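Local atomic coordinates of acetamidase (Bacillus halodurans, PDB entry 2II1), a protein that probably hydrolyses carbon-nitrogen bonds, other than peptide bonds, in linear amides and binds calcium ions. Residues E67-G72 with L169-D174; T158-P163 with L220-H225; L183-G188 with V197-T202; E233-A238 with K281-S286. All coordinates share one frame; numbering follows the deposited sequence.

Interaction 1 (E67-G72 with L169-D174); sequences EGARRG and LPVEVD
Asp-174 grips the 67-72 loop with both carboxylate oxygens. Its OD1 accepts the backbone N of Arg-71 at 2.9 Å in a nearly straight bond (165°), while OD2 forms a salt bridge to Arg-70 NH1, also at 2.9 Å. That bond lies in the guanidinium plane of Arg-70 but meets the oxygen from above the carboxylate, because the two flat groups stand almost perpendicular. Arg-70 reaches the acid by bending at chi2 (-67°), which lays CD beside the carboxylate. Arg-71 instead runs extended from CG to NE across 169-174: its CG lies 3.1 Å from Glu-172 O, and one guanidinium face rests over that oxygen and Val-173 CA. Its NH1 makes only a long ion pair with Asp-174 OD1, 3.9 Å. With an alanine in place of Asp-174, Arg-71 N would probably lose its acceptor and the Arg-70 guanidinium this counter-charge, leaving it freer to swing. Beneath the charges, Val-171 turns its side chain to the loop, CG2 packing 4.1 Å from Ala-69 CB, and its O receives Gly-72 N at 2.9 Å. Glu-172 directs its carboxylate to Arg-213. The arrangement is a salt-bridge network tying together two neighbouring connections, 60-67 to 74-84 and 166-170 to 176-184, each of which carries the chain from one beta sheet to another.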
loop_
_atom_site.group_PDB
_atom_site.type_symbol
_atom_site.label_atom_id
_atom_site.label_comp_id
_atom_site.label_asym_id
_atom_site.label_seq_id
_atom_site.Cartn_x
_atom_site.Cartn_y
_atom_site.Cartn_z
ATOM N N GLU A 67 -11.532 12.264 31.476
ATOM C CA GLU A 67 -11.100 13.273 32.481
ATOM C C GLU A 67 -9.600 13.177 32.660
ATOM O O GLU A 67 -9.068 12.079 32.664
ATOM C CB GLU A 67 -11.757 13.046 33.831
ATOM C CG GLU A 67 -13.262 13.167 33.813
ATOM C CD GLU A 67 -13.884 13.278 35.197
ATOM O OE1 GLU A 67 -13.204 13.094 36.257
ATOM O OE2 GLU A 67 -15.097 13.572 35.234
ATOM N N GLY A 68 -8.937 14.318 32.781
ATOM C CA GLY A 68 -7.467 14.402 32.820
ATOM C C GLY A 68 -6.837 14.716 31.466
ATOM O O GLY A 68 -5.676 15.162 31.407
ATOM N N ALA A 69 -7.607 14.474 30.388
ATOM C CA ALA A 69 -7.201 14.752 29.019
ATOM C C ALA A 69 -7.405 16.231 28.760
ATOM O O ALA A 69 -8.501 16.748 28.946
ATOM C CB ALA A 69 -8.024 13.913 28.005
ATOM N N ARG A 70 -6.343 16.886 28.306
ATOM C CA ARG A 70 -6.299 18.321 28.092
ATOM C C ARG A 70 -5.752 18.626 26.709
ATOM O O ARG A 70 -5.015 17.835 26.155
ATOM C CB ARG A 70 -5.410 18.969 29.172
ATOM C CG ARG A 70 -5.913 18.769 30.615
ATOM C CD ARG A 70 -7.220 19.536 30.824
ATOM N NE ARG A 70 -7.726 19.431 32.183
ATOM C CZ ARG A 70 -8.738 20.142 32.666
ATOM N NH1 ARG A 70 -9.346 21.045 31.902
ATOM N NH2 ARG A 70 -9.129 19.973 33.933
ATOM N N ARG A 71 -6.116 19.769 26.145
ATOM C CA ARG A 71 -5.526 20.240 24.883
ATOM C C ARG A 71 -4.022 20.020 24.844
ATOM O O ARG A 71 -3.319 20.448 25.754
ATOM C CB ARG A 71 -5.770 21.741 24.692
ATOM C CG ARG A 71 -7.141 22.108 24.234
ATOM C CD ARG A 71 -7.481 23.582 24.485
ATOM N NE ARG A 71 -8.642 23.990 23.687
ATOM C CZ ARG A 71 -9.924 23.804 24.026
ATOM N NH1 ARG A 71 -10.268 23.224 25.185
ATOM N NH2 ARG A 71 -10.882 24.208 23.194
ATOM N N GLY A 72 -3.533 19.374 23.786
ATOM C CA GLY A 72 -2.097 19.056 23.633
ATOM C C GLY A 72 -1.671 17.638 24.008
ATOM O O GLY A 72 -0.604 17.191 23.597
ATOM N N LEU A 169 -4.613 9.145 19.082
ATOM C CA LEU A 169 -5.360 10.316 18.551
ATOM C C LEU A 169 -5.052 11.593 19.351
ATOM O O LEU A 169 -4.691 11.498 20.515
ATOM C CB LEU A 169 -6.866 10.075 18.619
ATOM C CG LEU A 169 -7.415 8.969 17.725
ATOM C CD1 LEU A 169 -8.894 8.772 18.033
ATOM C CD2 LEU A 169 -7.136 9.307 16.242
ATOM N N PRO A 170 -5.209 12.787 18.729
ATOM C CA PRO A 170 -4.936 14.029 19.442
ATOM C C PRO A 170 -6.056 14.359 20.429
ATOM O O PRO A 170 -7.218 13.988 20.220
ATOM C CB PRO A 170 -4.886 15.066 18.322
ATOM C CG PRO A 170 -5.831 14.515 17.311
ATOM C CD PRO A 170 -5.671 13.052 17.352
ATOM N N VAL A 171 -5.691 15.018 21.511
ATOM C CA VAL A 171 -6.657 15.706 22.360
ATOM C C VAL A 171 -6.538 17.175 22.004
ATOM O O VAL A 171 -5.522 17.813 22.300
ATOM C CB VAL A 171 -6.329 15.513 23.855
ATOM C CG1 VAL A 171 -7.249 16.388 24.768
ATOM C CG2 VAL A 171 -6.465 14.079 24.210
ATOM N N GLU A 172 -7.566 17.711 21.344
ATOM C CA GLU A 172 -7.573 19.105 20.910
ATOM C C GLU A 172 -8.597 19.952 21.671
ATOM O O GLU A 172 -8.532 21.166 21.618
ATOM C CB GLU A 172 -7.835 19.191 19.418
ATOM C CG GLU A 172 -6.789 18.504 18.548
ATOM C CD GLU A 172 -5.380 19.095 18.688
ATOM O OE1 GLU A 172 -5.214 20.189 19.253
ATOM O OE2 GLU A 172 -4.423 18.463 18.217
ATOM N N VAL A 173 -9.548 19.311 22.350
ATOM C CA VAL A 173 -10.475 20.000 23.243
ATOM C C VAL A 173 -10.402 19.209 24.550
ATOM O O VAL A 173 -10.177 18.004 24.515
ATOM C CB VAL A 173 -11.923 20.061 22.634
ATOM C CG1 VAL A 173 -11.885 20.441 21.135
ATOM C CG2 VAL A 173 -12.665 18.766 22.790
ATOM N N ASP A 174 -10.554 19.857 25.707
ATOM C CA ASP A 174 -10.371 19.140 26.974
ATOM C C ASP A 174 -11.392 17.983 27.065
ATOM O O ASP A 174 -12.562 18.120 26.645
ATOM C CB ASP A 174 -10.482 20.067 28.191
ATOM C CG ASP A 174 -9.289 21.055 28.341
ATOM O OD1 ASP A 174 -8.230 20.976 27.657
ATOM O OD2 ASP A 174 -9.436 21.956 29.182
#

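Interaction 2 (T158-P163 with L220-H225); sequences TKDIKP and LKTDTH
Leu-220 meets Thr-158 and Ile-161 through a single methyl, CD2, placed by an uncommon pair of torsions: CG stands between the backbone N and the carbonyl carbon (chi1 70°), and chi2 is 77°. Thr-158 holds CG2 anti to its N, which points this methyl at Leu-220 CD2, the two tip to tip at 3.8 Å. Ile-161 crosses the leucine obliquely and offers CG1 rather than its branch methyl, 3.7 Å from Leu-220 CD2. Asp-160 adds only its CB, which lies 3.9 Å from the same methyl. Three residues of one type I turn, Thr-158 to Ile-161, close round one carbon; the turn is locked by Ile-161 N bonding to Thr-158 O, and Ile-161 centres an inverse gamma turn. Thr-222 sets its CG2 loosely toward Asp-160 CB, while its OG1 accepts Thr-224 N and His-225 N, the first bond making an ST turn and the second an ST motif, which shape the link to the next strand. The polar ends of 158-163 look past the leucine: Asp-160 to Arg-284, Thr-158 OG1 to Ser-274. The turn lies against the end of strand 219-221, with Met-227 of strand 225-232 touching Leu-220, strand 131-136 backing Ile-161 and strand 281-288 flanking Thr-158.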
loop_
_atom_site.group_PDB
_atom_site.type_symbol
_atom_site.label_atom_id
_atom_site.label_comp_id
_atom_site.label_asym_id
_atom_site.label_seq_id
_atom_site.Cartn_x
_atom_site.Cartn_y
_atom_site.Cartn_z
ATOM N N THR A 158 -8.830 2.012 8.134
ATOM C CA THR A 158 -7.486 1.448 8.239
ATOM C C THR A 158 -7.623 0.080 8.881
ATOM O O THR A 158 -8.077 -0.047 10.034
ATOM C CB THR A 158 -6.561 2.435 9.043
ATOM O OG1 THR A 158 -6.385 3.625 8.271
ATOM C CG2 THR A 158 -5.191 1.863 9.367
ATOM N N LYS A 159 -7.247 -0.954 8.130
ATOM C CA LYS A 159 -7.472 -2.334 8.539
ATOM C C LYS A 159 -6.572 -2.790 9.681
ATOM O O LYS A 159 -6.833 -3.817 10.320
ATOM C CB LYS A 159 -7.393 -3.304 7.327
ATOM C CG LYS A 159 -5.985 -3.720 6.885
ATOM C CD LYS A 159 -6.024 -4.729 5.746
ATOM C CE LYS A 159 -4.613 -5.095 5.324
ATOM N NZ LYS A 159 -4.529 -6.144 4.265
ATOM N N ASP A 160 -5.524 -2.028 9.955
ATOM C CA ASP A 160 -4.646 -2.332 11.089
ATOM C C ASP A 160 -5.243 -1.860 12.419
ATOM O O ASP A 160 -4.728 -2.195 13.494
ATOM C CB ASP A 160 -3.253 -1.731 10.861
ATOM C CG ASP A 160 -2.469 -2.490 9.795
ATOM O OD1 ASP A 160 -2.374 -3.720 9.914
ATOM O OD2 ASP A 160 -1.952 -1.874 8.838
ATOM N N ILE A 161 -6.341 -1.118 12.352
ATOM C CA ILE A 161 -7.101 -0.752 13.564
ATOM C C ILE A 161 -8.018 -1.909 13.937
ATOM O O ILE A 161 -9.196 -1.944 13.568
ATOM C CB ILE A 161 -7.855 0.582 13.399
ATOM C CG1 ILE A 161 -6.885 1.698 13.016
ATOM C CG2 ILE A 161 -8.578 0.994 14.706
ATOM C CD1 ILE A 161 -7.529 3.093 13.000
ATOM N N LYS A 162 -7.428 -2.850 14.666
ATOM C CA LYS A 162 -7.973 -4.187 14.876
ATOM C C LYS A 162 -7.561 -4.639 16.250
ATOM O O LYS A 162 -6.811 -3.959 16.910
ATOM C CB LYS A 162 -7.472 -5.174 13.816
ATOM C CG LYS A 162 -6.016 -5.480 13.862
ATOM C CD LYS A 162 -5.574 -6.106 12.550
ATOM C CE LYS A 162 -4.105 -6.488 12.592
ATOM N NZ LYS A 162 -3.717 -7.240 13.819
ATOM N N PRO A 163 -8.061 -5.794 16.696
ATOM C CA PRO A 163 -7.722 -6.184 18.049
ATOM C C PRO A 163 -6.217 -6.337 18.238
ATOM O O PRO A 163 -5.516 -6.879 17.347
ATOM C CB PRO A 163 -8.466 -7.516 18.228
ATOM C CG PRO A 163 -9.530 -7.490 17.255
ATOM C CD PRO A 163 -8.929 -6.792 16.053
ATOM N N LEU A 220 -0.556 4.503 14.825
ATOM C CA LEU A 220 -0.819 3.238 15.453
ATOM C C LEU A 220 0.409 2.359 15.597
ATOM O O LEU A 220 1.374 2.473 14.855
ATOM C CB LEU A 220 -1.979 2.529 14.697
ATOM C CG LEU A 220 -1.807 1.975 13.295
ATOM C CD1 LEU A 220 -1.029 0.638 13.481
ATOM C CD2 LEU A 220 -3.181 1.740 12.640
ATOM N N LYS A 221 0.317 1.449 16.559
ATOM C CA LYS A 221 1.330 0.409 16.796
ATOM C C LYS A 221 0.601 -0.927 16.906
ATOM O O LYS A 221 -0.412 -1.013 17.606
ATOM C CB LYS A 221 2.126 0.758 18.044
ATOM C CG LYS A 221 2.783 -0.397 18.782
ATOM C CD LYS A 221 3.654 0.093 19.910
ATOM C CE LYS A 221 2.848 0.468 21.155
ATOM N NZ LYS A 221 3.636 0.259 22.429
ATOM N N THR A 222 1.085 -1.923 16.139
ATOM C CA THR A 222 0.609 -3.295 16.182
ATOM C C THR A 222 1.605 -4.077 17.051
ATOM O O THR A 222 2.469 -3.476 17.680
ATOM C CB THR A 222 0.565 -3.920 14.775
ATOM O OG1 THR A 222 1.903 -3.988 14.228
ATOM C CG2 THR A 222 -0.335 -3.104 13.842
ATOM N N ASP A 223 1.503 -5.399 17.082
ATOM C CA ASP A 223 2.522 -6.224 17.743
ATOM C C ASP A 223 3.917 -6.120 17.080
ATOM O O ASP A 223 4.888 -6.473 17.699
ATOM C CB ASP A 223 2.095 -7.703 17.764
ATOM C CG ASP A 223 1.132 -8.040 18.912
ATOM O OD1 ASP A 223 0.431 -7.133 19.437
ATOM O OD2 ASP A 223 1.067 -9.232 19.279
ATOM N N THR A 224 4.027 -5.662 15.832
ATOM C CA THR A 224 5.313 -5.704 15.118
ATOM C C THR A 224 5.757 -4.395 14.470
ATOM O O THR A 224 6.945 -4.231 14.167
ATOM C CB THR A 224 5.262 -6.762 14.000
ATOM O OG1 THR A 224 4.073 -6.577 13.233
ATOM C CG2 THR A 224 5.260 -8.156 14.590
ATOM N N HIS A 225 4.817 -3.489 14.243
ATOM C CA HIS A 225 5.071 -2.241 13.505
ATOM C C HIS A 225 4.468 -1.032 14.175
ATOM O O HIS A 225 3.534 -1.138 14.953
ATOM C CB HIS A 225 4.527 -2.322 12.088
ATOM C CG HIS A 225 5.298 -3.240 11.214
ATOM N ND1 HIS A 225 5.112 -4.598 11.253
ATOM C CD2 HIS A 225 6.281 -3.016 10.309
ATOM C CE1 HIS A 225 5.936 -5.176 10.399
ATOM N NE2 HIS A 225 6.659 -4.239 9.819
#

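Interaction 3 (L183-G188 with V197-T202); sequences LHAAMG and VEIAGT. With CA (calcium ion), chain F.
His-184 and Glu-198 run alongside each other in one direction and close on one calcium ion: His-184 NE2 binds it at 2.1 Å, Glu-198 OE1 at 2.0 Å and OE2, completing a bidentate grip, at 2.4 Å. The carboxylate stands nearly perpendicular (89°) to the imidazole, with OE1 at the ring edge. Glu-198 bends at chi2 (-68°) to bring both oxygens round, and Gly-196 N holds OE2. The backbones here are close: Val-197 O takes Ala-185 N at 3.0 Å, and Val-197 N reaches Ala-186 O at 2.9 Å, nearly straight (172°). Val-197 packs its two methyls against Ala-185 and Ala-186. His-184 and Glu-198 form an antiparallel, non-hydrogen-bonded pair, putting both ligands on one face of the sheet; Asp-182, two residues before His-184 on strand 176-184, completes the protein's share of the site and binds a second calcium, while a water takes a further position. Toward Leu-183 the pairing loosens and water enters. Ile-199 N bonds to Leu-183 O, tilted above the carbonyl plane, but a water bridges Leu-183 N and Ile-199 O. Beyond it Leu-183 CD1 lies 3.7 Å from Gly-201 CA, where a CB on the glycine would probably clash with that methyl.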
loop_
_atom_site.group_PDB
_atom_site.type_symbol
_atom_site.label_atom_id
_atom_site.label_comp_id
_atom_site.label_asym_id
_atom_site.label_seq_id
_atom_site.Cartn_x
_atom_site.Cartn_y
_atom_site.Cartn_z
ATOM N N LEU A 183 -17.720 -0.604 12.076
ATOM C CA LEU A 183 -16.985 -1.852 12.182
ATOM C C LEU A 183 -17.125 -2.638 10.879
ATOM O O LEU A 183 -18.141 -2.508 10.194
ATOM C CB LEU A 183 -17.516 -2.682 13.350
ATOM C CG LEU A 183 -17.542 -2.065 14.748
ATOM C CD1 LEU A 183 -17.913 -3.142 15.788
ATOM C CD2 LEU A 183 -16.207 -1.409 15.105
ATOM N N HIS A 184 -16.089 -3.423 10.541
ATOM C CA HIS A 184 -16.100 -4.313 9.378
ATOM C C HIS A 184 -15.663 -5.684 9.803
ATOM O O HIS A 184 -14.827 -5.837 10.691
ATOM C CB HIS A 184 -15.178 -3.861 8.259
ATOM C CG HIS A 184 -15.471 -2.482 7.767
ATOM N ND1 HIS A 184 -14.484 -1.597 7.386
ATOM C CD2 HIS A 184 -16.643 -1.821 7.622
ATOM C CE1 HIS A 184 -15.039 -0.458 7.008
ATOM N NE2 HIS A 184 -16.348 -0.563 7.154
ATOM N N ALA A 185 -16.241 -6.667 9.132
ATOM C CA ALA A 185 -15.932 -8.060 9.339
ATOM C C ALA A 185 -14.763 -8.451 8.415
ATOM O O ALA A 185 -14.041 -9.428 8.660
ATOM C CB ALA A 185 -17.188 -8.881 9.058
ATOM N N ALA A 186 -14.573 -7.664 7.356
ATOM C CA ALA A 186 -13.477 -7.840 6.448
ATOM C C ALA A 186 -13.363 -6.605 5.601
ATOM O O ALA A 186 -14.374 -5.937 5.341
ATOM C CB ALA A 186 -13.718 -9.047 5.563
HETATM N N MSE A 187 -12.135 -6.313 5.161
HETATM C CA MSE A 187 -11.844 -5.167 4.284
HETATM C C MSE A 187 -10.365 -5.222 3.916
HETATM O O MSE A 187 -9.517 -5.506 4.754
HETATM C CB MSE A 187 -12.103 -3.836 4.989
HETATM C CG MSE A 187 -12.259 -2.649 4.040
HETATM SE SE MSE A 187 -11.778 -0.981 4.918
HETATM C CE MSE A 187 -9.814 -1.063 4.850
ATOM N N GLY A 188 -10.072 -4.926 2.658
ATOM C CA GLY A 188 -8.703 -4.853 2.170
ATOM C C GLY A 188 -8.238 -3.424 1.993
ATOM O O GLY A 188 -9.050 -2.512 1.881
ATOM N N VAL A 197 -17.043 -5.196 4.557
ATOM C CA VAL A 197 -18.223 -5.943 4.925
ATOM C C VAL A 197 -18.746 -5.189 6.147
ATOM O O VAL A 197 -18.171 -5.292 7.212
ATOM C CB VAL A 197 -17.916 -7.422 5.267
ATOM C CG1 VAL A 197 -19.196 -8.154 5.655
ATOM C CG2 VAL A 197 -17.235 -8.093 4.073
ATOM N N GLU A 198 -19.806 -4.414 5.974
ATOM C CA GLU A 198 -20.309 -3.505 7.025
ATOM C C GLU A 198 -21.120 -4.283 8.056
ATOM O O GLU A 198 -22.020 -5.047 7.683
ATOM C CB GLU A 198 -21.193 -2.434 6.419
ATOM C CG GLU A 198 -20.552 -1.671 5.270
ATOM C CD GLU A 198 -19.401 -0.800 5.726
ATOM O OE1 GLU A 198 -19.332 -0.421 6.919
ATOM O OE2 GLU A 198 -18.536 -0.502 4.899
ATOM N N ILE A 199 -20.834 -4.050 9.341
ATOM C CA ILE A 199 -21.449 -4.814 10.425
ATOM C C ILE A 199 -21.483 -4.073 11.775
ATOM O O ILE A 199 -20.627 -3.268 12.056
ATOM C CB ILE A 199 -20.713 -6.174 10.585
ATOM C CG1 ILE A 199 -21.613 -7.219 11.255
ATOM C CG2 ILE A 199 -19.352 -6.006 11.290
ATOM C CD1 ILE A 199 -21.102 -8.610 11.109
ATOM N N ALA A 200 -22.494 -4.362 12.588
ATOM C CA ALA A 200 -22.574 -3.856 13.946
ATOM C C ALA A 200 -21.834 -4.777 14.906
ATOM O O ALA A 200 -21.528 -5.937 14.612
ATOM C CB ALA A 200 -24.013 -3.748 14.392
ATOM N N GLY A 201 -21.570 -4.237 16.077
ATOM C CA GLY A 201 -20.856 -4.962 17.085
ATOM C C GLY A 201 -20.510 -4.157 18.313
ATOM O O GLY A 201 -21.132 -3.129 18.609
ATOM N N THR A 202 -19.511 -4.662 19.039
ATOM C CA THR A 202 -19.104 -4.098 20.309
ATOM C C THR A 202 -17.575 -4.025 20.397
ATOM O O THR A 202 -16.869 -4.994 20.105
ATOM C CB THR A 202 -19.619 -4.976 21.468
ATOM O OG1 THR A 202 -21.042 -5.105 21.372
ATOM C CG2 THR A 202 -19.236 -4.378 22.804
HETATM CA CA CA F . -17.803 0.911 6.666
HETATM O O HOH W 1 -20.412 -0.923 13.575
HETATM O O HOH W 2 -20.346 -0.761 9.603
HETATM O O HOH W 3 -16.756 1.995 5.396
#

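Interaction 4 (E233-A238 with K281-S286); sequences ETLDAA and KTARFS
Peptide groups are the flat surfaces between Lys-281, Ala-283 and the start of helix 235-253. Lys-281 CG sits over one face of the Thr-234/Leu-235 peptide, 3.8 Å from Leu-235 N. In return Ala-238 CB approaches Lys-281 O obliquely, at 3.6 Å, and Ala-283 CB rests over the carbonyl of Ala-238, 3.8 Å from its C. The edges of the strand peptides bond instead to the flanking strands, through Ala-232 and Ala-230 on one and Ser-274 on the other. Apolar contact fills in the rest: Ala-238 CB and Ala-283 CB meet at 4.0 Å, small enough groups to bring helix and strand close. Leu-235 has CG anti to its backbone N (chi1 -176°), which carries CD1 along the strand to 4.2 Å from Ala-283 CB. Lys-281 bends at chi2, and its NZ leaves the helix for the carbonyls of Asn-278 and Ile-276. Thr-234 is the N-cap, its OG1 accepting Ala-237 N. The helix thus starts on one face of strand 281-288, between strands 225-232 and 270-275 in the sheet, and its first turn also meets the second subunit, where Leu-235 packs on Leu-235 of that chain.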
loop_
_atom_site.group_PDB
_atom_site.type_symbol
_atom_site.label_atom_id
_atom_site.label_comp_id
_atom_site.label_asym_id
_atom_site.label_seq_id
_atom_site.Cartn_x
_atom_site.Cartn_y
_atom_site.Cartn_z
ATOM N N GLU A 233 -6.691 15.341 0.257
ATOM C CA GLU A 233 -7.623 15.376 -0.852
ATOM C C GLU A 233 -7.237 14.375 -1.939
ATOM O O GLU A 233 -8.097 13.821 -2.624
ATOM C CB GLU A 233 -7.637 16.777 -1.466
ATOM C CG GLU A 233 -7.896 17.943 -0.498
ATOM C CD GLU A 233 -9.311 18.011 -0.028
ATOM O OE1 GLU A 233 -10.131 17.160 -0.459
ATOM O OE2 GLU A 233 -9.608 18.930 0.767
ATOM N N THR A 234 -5.938 14.152 -2.085
ATOM C CA THR A 234 -5.401 13.191 -3.035
ATOM C C THR A 234 -4.622 12.101 -2.284
ATOM O O THR A 234 -4.082 12.321 -1.186
ATOM C CB THR A 234 -4.493 13.890 -4.072
ATOM O OG1 THR A 234 -3.334 14.415 -3.410
ATOM C CG2 THR A 234 -5.246 15.034 -4.769
ATOM N N LEU A 235 -4.588 10.911 -2.861
ATOM C CA LEU A 235 -3.758 9.865 -2.320
ATOM C C LEU A 235 -2.264 10.232 -2.466
ATOM O O LEU A 235 -1.459 9.827 -1.645
ATOM C CB LEU A 235 -4.075 8.531 -2.983
ATOM C CG LEU A 235 -3.347 7.302 -2.452
ATOM C CD1 LEU A 235 -3.674 6.996 -0.955
ATOM C CD2 LEU A 235 -3.717 6.115 -3.373
ATOM N N ASP A 236 -1.912 10.995 -3.491
ATOM C CA ASP A 236 -0.529 11.482 -3.691
ATOM C C ASP A 236 -0.046 12.190 -2.415
ATOM O O ASP A 236 1.053 11.912 -1.881
ATOM C CB ASP A 236 -0.506 12.494 -4.871
ATOM C CG ASP A 236 -0.275 11.844 -6.251
ATOM O OD1 ASP A 236 0.202 10.704 -6.332
ATOM O OD2 ASP A 236 -0.497 12.520 -7.273
ATOM N N ALA A 237 -0.906 13.082 -1.908
ATOM C CA ALA A 237 -0.581 14.007 -0.828
ATOM C C ALA A 237 -0.697 13.329 0.518
ATOM O O ALA A 237 0.116 13.578 1.402
ATOM C CB ALA A 237 -1.488 15.243 -0.904
ATOM N N ALA A 238 -1.676 12.434 0.659
ATOM C CA ALA A 238 -1.778 11.600 1.869
ATOM C C ALA A 238 -0.537 10.741 2.051
ATOM O O ALA A 238 0.002 10.675 3.150
ATOM C CB ALA A 238 -3.012 10.762 1.817
ATOM N N LYS A 281 -8.693 10.907 1.196
ATOM C CA LYS A 281 -8.039 9.614 1.046
ATOM C C LYS A 281 -7.035 9.425 2.219
ATOM O O LYS A 281 -6.490 10.384 2.749
ATOM C CB LYS A 281 -7.324 9.519 -0.320
ATOM C CG LYS A 281 -8.080 10.097 -1.522
ATOM C CD LYS A 281 -9.369 9.366 -1.787
ATOM C CE LYS A 281 -10.219 10.073 -2.863
ATOM N NZ LYS A 281 -11.667 9.642 -2.761
ATOM N N THR A 282 -6.777 8.189 2.623
ATOM C CA THR A 282 -5.917 7.939 3.787
ATOM C C THR A 282 -4.819 6.955 3.418
ATOM O O THR A 282 -5.077 5.982 2.742
ATOM C CB THR A 282 -6.713 7.380 4.950
ATOM O OG1 THR A 282 -7.771 8.286 5.264
ATOM C CG2 THR A 282 -5.819 7.169 6.190
ATOM N N ALA A 283 -3.607 7.235 3.886
ATOM C CA ALA A 283 -2.398 6.441 3.647
ATOM C C ALA A 283 -1.685 6.283 4.967
ATOM O O ALA A 283 -1.930 7.072 5.908
ATOM C CB ALA A 283 -1.492 7.138 2.648
ATOM N N ARG A 284 -0.844 5.253 5.069
ATOM C CA ARG A 284 0.011 5.071 6.269
ATOM C C ARG A 284 1.410 4.622 5.935
ATOM O O ARG A 284 1.607 3.801 5.042
ATOM C CB ARG A 284 -0.597 4.122 7.333
ATOM C CG ARG A 284 -0.926 2.724 6.893
ATOM C CD ARG A 284 -2.057 2.136 7.740
ATOM N NE ARG A 284 -2.176 0.689 7.512
ATOM C CZ ARG A 284 -2.767 0.129 6.461
ATOM N NH1 ARG A 284 -3.320 0.870 5.522
ATOM N NH2 ARG A 284 -2.798 -1.190 6.327
ATOM N N PHE A 285 2.385 5.169 6.658
ATOM C CA PHE A 285 3.756 4.671 6.565
ATOM C C PHE A 285 4.056 3.829 7.783
ATOM O O PHE A 285 3.906 4.307 8.918
ATOM C CB PHE A 285 4.804 5.793 6.472
ATOM C CG PHE A 285 6.106 5.304 5.917
ATOM C CD1 PHE A 285 7.031 4.669 6.721
ATOM C CD2 PHE A 285 6.340 5.374 4.562
ATOM C CE1 PHE A 285 8.193 4.144 6.173
ATOM C CE2 PHE A 285 7.487 4.888 4.027
ATOM C CZ PHE A 285 8.432 4.276 4.844
ATOM N N SER A 286 4.562 2.618 7.521
ATOM C CA SER A 286 4.791 1.600 8.524
ATOM C C SER A 286 6.277 1.192 8.590
ATOM O O SER A 286 6.913 0.901 7.550
ATOM C CB SER A 286 3.927 0.386 8.217
ATOM O OG SER A 286 4.210 -0.699 9.055
#

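How the interactions relate
Interactions 2 and 3 are the buried contacts and differ sharply: a cluster of aliphatic carbons in one, metal ligands and strand bonds in the other. They touch where Lys-159 packs on Met-187. Interactions 1 and 4 are only partly buried. Interaction 1, far from the calcium ions, relies on charges between loops, whereas interaction 4 joins helix to strand through alanine methyls, a leucine and the aliphatic part of a lysine at the subunit interface. All four reach the same large sheet, in which the strands of interactions 1 and 2, 166-170 and 219-221, are neighbours. Interactions 2 and 4 are joined directly by a salt bridge, Asp-160 OD2 to Arg-284 NH2 at 2.7 Å.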